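Local coordinates for ABC-type branched-chain amino acid transport systems periplasmic component-like protein (Thermomonospora curvata, PDB 4N03) that binds palmitic acid in this structure and is probably the substrate-binding component of a fatty acid ABC transporter, at residues F275-G281 / K369-P375. Sequence-based numbering, arbitrary orientation. Where two conformers were deposited one is given.
With PLM (palmitic acid), chain B.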
ATOM      1  N   PHE A 275      15.460  12.466   2.996  1.00 10.14           N
ATOM      2  CA  PHE A 275      14.490  11.699   2.235  1.00  9.66           C
ATOM      3  C   PHE A 275      13.516  11.041   3.199  1.00  9.38           C
ATOM      4  O   PHE A 275      13.907  10.239   4.085  1.00 10.24           O
ATOM      5  CB  PHE A 275      15.229  10.646   1.392  1.00 11.05           C
ATOM      6  CG  PHE A 275      14.353   9.857   0.478  1.00 10.66           C
ATOM      7  CD1 PHE A 275      13.677   8.769   0.940  1.00 11.92           C
ATOM      8  CD2 PHE A 275      14.233  10.158  -0.859  1.00 10.79           C
ATOM      9  CE1 PHE A 275      12.883   8.015   0.144  1.00 14.02           C
ATOM     10  CE2 PHE A 275      13.432   9.395  -1.670  1.00 12.25           C
ATOM     11  CZ  PHE A 275      12.722   8.340  -1.180  1.00 12.67           C
ATOM     12  N   PHE A 276      12.245  11.420   3.079  1.00  9.85           N
ATOM     13  CA  PHE A 276      11.228  10.985   3.983  1.00 10.05           C
ATOM     14  C   PHE A 276      10.088  10.338   3.213  1.00 10.02           C
ATOM     15  O   PHE A 276       9.836  10.713   2.066  1.00 12.05           O
ATOM     16  CB  PHE A 276      10.727  12.208   4.790  1.00 10.56           C
ATOM     17  CG  PHE A 276      11.826  12.929   5.501  1.00 10.09           C
ATOM     18  CD1 PHE A 276      12.329  12.402   6.683  1.00 10.83           C
ATOM     19  CD2 PHE A 276      12.395  14.050   4.991  1.00 11.39           C
ATOM     20  CE1 PHE A 276      13.353  13.014   7.351  1.00 12.38           C
ATOM     21  CE2 PHE A 276      13.442  14.666   5.632  1.00 12.39           C
ATOM     22  CZ  PHE A 276      13.920  14.147   6.824  1.00 12.49           C
ATOM     23  N   ILE A 277       9.367   9.438   3.847  1.00  9.95           N
ATOM     24  CA  ILE A 277       8.253   8.723   3.264  0.60 10.51           C
ATOM     25  C   ILE A 277       7.036   8.866   4.151  1.00  9.34           C
ATOM     26  O   ILE A 277       7.088   8.638   5.358  1.00  9.72           O
ATOM     27  CB  ILE A 277       8.575   7.220   3.089  0.60 10.95           C
ATOM     28  CG1 ILE A 277       9.738   6.976   2.114  0.60 12.79           C
ATOM     29  CG2 ILE A 277       7.350   6.422   2.655  0.60 10.58           C
ATOM     30  CD1 ILE A 277       9.402   7.302   0.656  0.60 13.26           C
ATOM     31  N   ALA A 278       5.924   9.295   3.546  1.00  9.76           N
ATOM     32  CA  ALA A 278       4.630   9.380   4.223  1.00  9.11           C
ATOM     33  C   ALA A 278       3.889   8.073   3.981  1.00  9.15           C
ATOM     34  O   ALA A 278       3.712   7.663   2.858  1.00 10.37           O
ATOM     35  CB  ALA A 278       3.831  10.525   3.677  1.00  9.61           C
ATOM     36  N   THR A 279       3.534   7.381   5.072  1.00  9.16           N
ATOM     37  CA  THR A 279       2.910   6.088   4.957  1.00  9.09           C
ATOM     38  C   THR A 279       2.050   5.792   6.164  1.00  9.11           C
ATOM     39  O   THR A 279       2.435   6.130   7.288  1.00  9.96           O
ATOM     40  CB  THR A 279       3.989   4.980   4.837  1.00  9.70           C
ATOM     41  OG1 THR A 279       3.326   3.719   4.793  1.00 10.47           O
ATOM     42  CG2 THR A 279       5.008   5.005   5.962  1.00  9.63           C
ATOM     43  N   ALA A 280       0.907   5.144   5.965  1.00  9.15           N
ATOM     44  CA  ALA A 280       0.071   4.698   7.059  1.00  9.75           C
ATOM     45  C   ALA A 280       0.621   3.444   7.751  1.00  9.89           C
ATOM     46  O   ALA A 280       0.128   3.071   8.794  1.00 10.77           O
ATOM     47  CB  ALA A 280      -1.331   4.373   6.569  1.00 10.15           C
ATOM     48  N   GLY A 281       1.598   2.768   7.123  1.00  9.71           N
ATOM     49  CA  GLY A 281       2.139   1.520   7.647  1.00 10.47           C
ATOM     50  C   GLY A 281       3.383   1.702   8.491  1.00 12.14           C
ATOM     51  O   GLY A 281       4.260   2.482   8.166  1.00 12.44           O
ATOM     52  N   LYS A 369      -4.385   8.549   9.727  1.00  9.41           N
ATOM     53  CA  LYS A 369      -3.130   8.716  10.426  0.60 10.20           C
ATOM     54  C   LYS A 369      -1.950   8.243   9.541  1.00  9.65           C
ATOM     55  O   LYS A 369      -1.961   7.136   9.004  1.00  9.85           O
ATOM     56  CB  LYS A 369      -3.164   7.924  11.712  0.60 11.01           C
ATOM     57  CG  LYS A 369      -4.229   8.411  12.656  0.60 13.56           C
ATOM     58  CD  LYS A 369      -4.162   7.872  14.049  0.60 16.41           C
ATOM     59  CE  LYS A 369      -5.366   8.346  14.844  0.60 18.28           C
ATOM     60  NZ  LYS A 369      -6.659   7.734  14.375  0.60 18.30           N
ATOM     61  N   THR A 370      -0.993   9.136   9.390  1.00  9.35           N
ATOM     62  CA  THR A 370       0.177   8.917   8.554  1.00  9.63           C
ATOM     63  C   THR A 370       1.435   9.011   9.402  1.00  9.42           C
ATOM     64  O   THR A 370       1.608   9.948  10.173  1.00 10.09           O
ATOM     65  CB  THR A 370       0.244  10.050   7.491  1.00 10.18           C
ATOM     66  OG1 THR A 370      -0.963  10.042   6.710  1.00 10.15           O
ATOM     67  CG2 THR A 370       1.462   9.956   6.592  1.00 10.96           C
ATOM     68  N   TYR A 371       2.322   8.002   9.270  1.00  9.09           N
ATOM     69  CA  TYR A 371       3.698   8.080   9.783  1.00  9.51           C
ATOM     70  C   TYR A 371       4.576   8.805   8.831  1.00  9.31           C
ATOM     71  O   TYR A 371       4.315   8.794   7.606  1.00  9.36           O
ATOM     72  CB  TYR A 371       4.327   6.675   9.899  1.00  9.73           C
ATOM     73  CG  TYR A 371       3.708   5.714  10.865  1.00  9.91           C
ATOM     74  CD1 TYR A 371       2.687   4.870  10.479  1.00 10.09           C
ATOM     75  CD2 TYR A 371       4.204   5.569  12.172  1.00  9.69           C
ATOM     76  CE1 TYR A 371       2.131   3.948  11.341  1.00 11.18           C
ATOM     77  CE2 TYR A 371       3.650   4.644  13.038  1.00 11.21           C
ATOM     78  CZ  TYR A 371       2.656   3.822  12.621  1.00 11.52           C
ATOM     79  OH  TYR A 371       2.137   2.915  13.520  1.00 13.38           O
ATOM     80  N   ILE A 372       5.627   9.446   9.330  1.00  9.05           N
ATOM     81  CA  ILE A 372       6.741   9.846   8.460  1.00  9.12           C
ATOM     82  C   ILE A 372       7.894   8.882   8.824  1.00  9.39           C
ATOM     83  O   ILE A 372       8.258   8.799  10.008  1.00  9.99           O
ATOM     84  CB  ILE A 372       7.187  11.288   8.657  1.00  9.48           C
ATOM     85  CG1 ILE A 372       6.033  12.251   8.496  1.00  9.92           C
ATOM     86  CG2 ILE A 372       8.359  11.586   7.707  1.00 10.86           C
ATOM     87  CD1 ILE A 372       5.390  12.273   7.132  1.00 12.13           C
ATOM     88  N   ILE A 373       8.453   8.209   7.847  1.00  8.83           N
ATOM     89  CA  ILE A 373       9.564   7.300   8.030  0.70  9.13           C
ATOM     90  C   ILE A 373      10.731   7.777   7.189  1.00  9.78           C
ATOM     91  O   ILE A 373      10.580   8.581   6.270  1.00 10.40           O
ATOM     92  CB  ILE A 373       9.178   5.813   7.770  0.70 11.65           C
ATOM     93  CG1 ILE A 373       9.010   5.514   6.317  0.70 12.49           C
ATOM     94  CG2 ILE A 373       7.966   5.425   8.600  0.70 12.55           C
ATOM     95  CD1 ILE A 373       8.762   4.071   6.035  0.70 13.18           C
ATOM     96  N   LYS A 374      11.920   7.245   7.457  1.00  9.95           N
ATOM     97  CA  LYS A 374      13.062   7.476   6.576  1.00  9.95           C
ATOM     98  C   LYS A 374      13.823   6.163   6.399  1.00  9.60           C
ATOM     99  O   LYS A 374      13.884   5.301   7.324  1.00 10.58           O
ATOM    100  CB  LYS A 374      13.999   8.540   7.095  1.00 10.62           C
ATOM    101  CG  LYS A 374      14.668   8.146   8.408  1.00 11.38           C
ATOM    102  CD  LYS A 374      15.610   9.200   8.945  1.00 12.54           C
ATOM    103  CE  LYS A 374      16.877   9.389   8.118  1.00 13.63           C
ATOM    104  NZ  LYS A 374      17.767   8.177   8.081  1.00 13.98           N
ATOM    105  N   PRO A 375      14.476   6.007   5.256  1.00 10.05           N
ATOM    106  CA  PRO A 375      15.443   4.929   5.080  1.00 10.64           C
ATOM    107  C   PRO A 375      16.547   4.955   6.130  1.00 10.68           C
ATOM    108  O   PRO A 375      17.013   6.026   6.511  1.00 11.25           O
ATOM    109  CB  PRO A 375      15.997   5.182   3.702  1.00 10.28           C
ATOM    110  CG  PRO A 375      14.931   5.913   2.995  1.00 10.39           C
ATOM    111  CD  PRO A 375      14.348   6.822   4.035  1.00 11.44           C
TER
HETATM  112  C1  PLM B 601       0.010   2.168  -6.835  1.00 10.49           C
HETATM  113  O1  PLM B 601      -0.897   2.521  -6.037  1.00 10.86           O
HETATM  114  O2  PLM B 601      -0.178   1.855  -8.031  1.00 11.00           O
HETATM  115  C2  PLM B 601       1.397   1.937  -6.280  1.00 12.83           C
HETATM  116  C3  PLM B 601       1.408   0.489  -5.623  1.00 15.04           C
HETATM  117  C4  PLM B 601       2.666   0.205  -4.834  1.00 15.32           C
HETATM  118  C5  PLM B 601       2.698  -1.175  -4.275  1.00 17.12           C
HETATM  119  C6  PLM B 601       3.877  -1.571  -3.360  1.00 17.77           C
HETATM  120  C7  PLM B 601       3.527  -1.306  -1.902  1.00 19.80           C
HETATM  121  C8  PLM B 601       4.653  -1.467  -0.918  1.00 22.46           C
HETATM  122  C9  PLM B 601       4.242  -1.508   0.542  1.00 24.37           C
HETATM  123  CA  PLM B 601       4.203  -0.136   1.255  1.00 23.22           C
HETATM  124  CB  PLM B 601       3.469  -0.327   2.641  1.00 24.01           C
HETATM  125  CC  PLM B 601       2.305   0.692   2.811  1.00 19.31           C
HETATM  126  CD  PLM B 601       1.243   0.270   3.805  1.00 17.40           C
HETATM  127  CE  PLM B 601       0.058   1.210   3.988  0.50 18.73           C
HETATM  128  CF  PLM B 601      -1.177   0.436   4.474  0.50 20.51           C
HETATM  129  CG  PLM B 601      -1.251   0.237   5.977  0.50 21.00           C
HETATM  130  O   HOH W   1      -1.578   4.728  10.298  1.00 14.97           O
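Ile-277 and Ile-373 face each other as a hydrogen-bonded antiparallel pair, joined by Ile-277 N to Ile-373 O (2.8 Å) and by the straighter return bond from Ile-373 N to Ile-277 O (169° at the hydrogen). Thr-279 and Tyr-371 repeat the pattern two residues on, where Tyr-371 N reaches Thr-279 O at 2.7 Å although its bond is the most bent of the four, 140°. The side chain of Ile-373 rises from the sheet and leans toward strand 275-279. Its CB carries CG1 between the backbone N and the carbonyl carbon (chi1 74°), which lays CG1 against Ile-277 CB at 3.7 Å; CD1, at the end of an extended chain, runs on to Thr-279 CG2 at 3.9 Å, and the CG2 branch touches that same methyl. Thr-279 divides its two branches: the methyl packs on Ile-373, while OG1 accepts from Gly-281 N (3.1 Å) in an ST turn and lies 3.8 Å from PLM CC. A valine at Thr-279 would probably leave Gly-281 N without its acceptor and set the turn beside the palmitate tail freer to shift. The Tyr-371 ring comes edge-on to this turn, with Thr-279 O in its plane, and its hydroxyl is hydrogen-bonded to Gly-354 O. Past the last bridge, a water donates to both Ala-280 O and Lys-369 O. Ala-278 and Ile-372 point to the other sheet face, where Ile-372 CG2 meets Phe-276 CB and helix 148-161 packs through Met-152 and Trp-158. Strand 275-279 is flanked by the parallel strand 251-253 and by antiparallel 370-375, so in the mixed sheet of one periplasmic-binding-protein lobe the run of parallel strands ends at this pair, and the direction reverses once more at strand 383-390, the outermost strand.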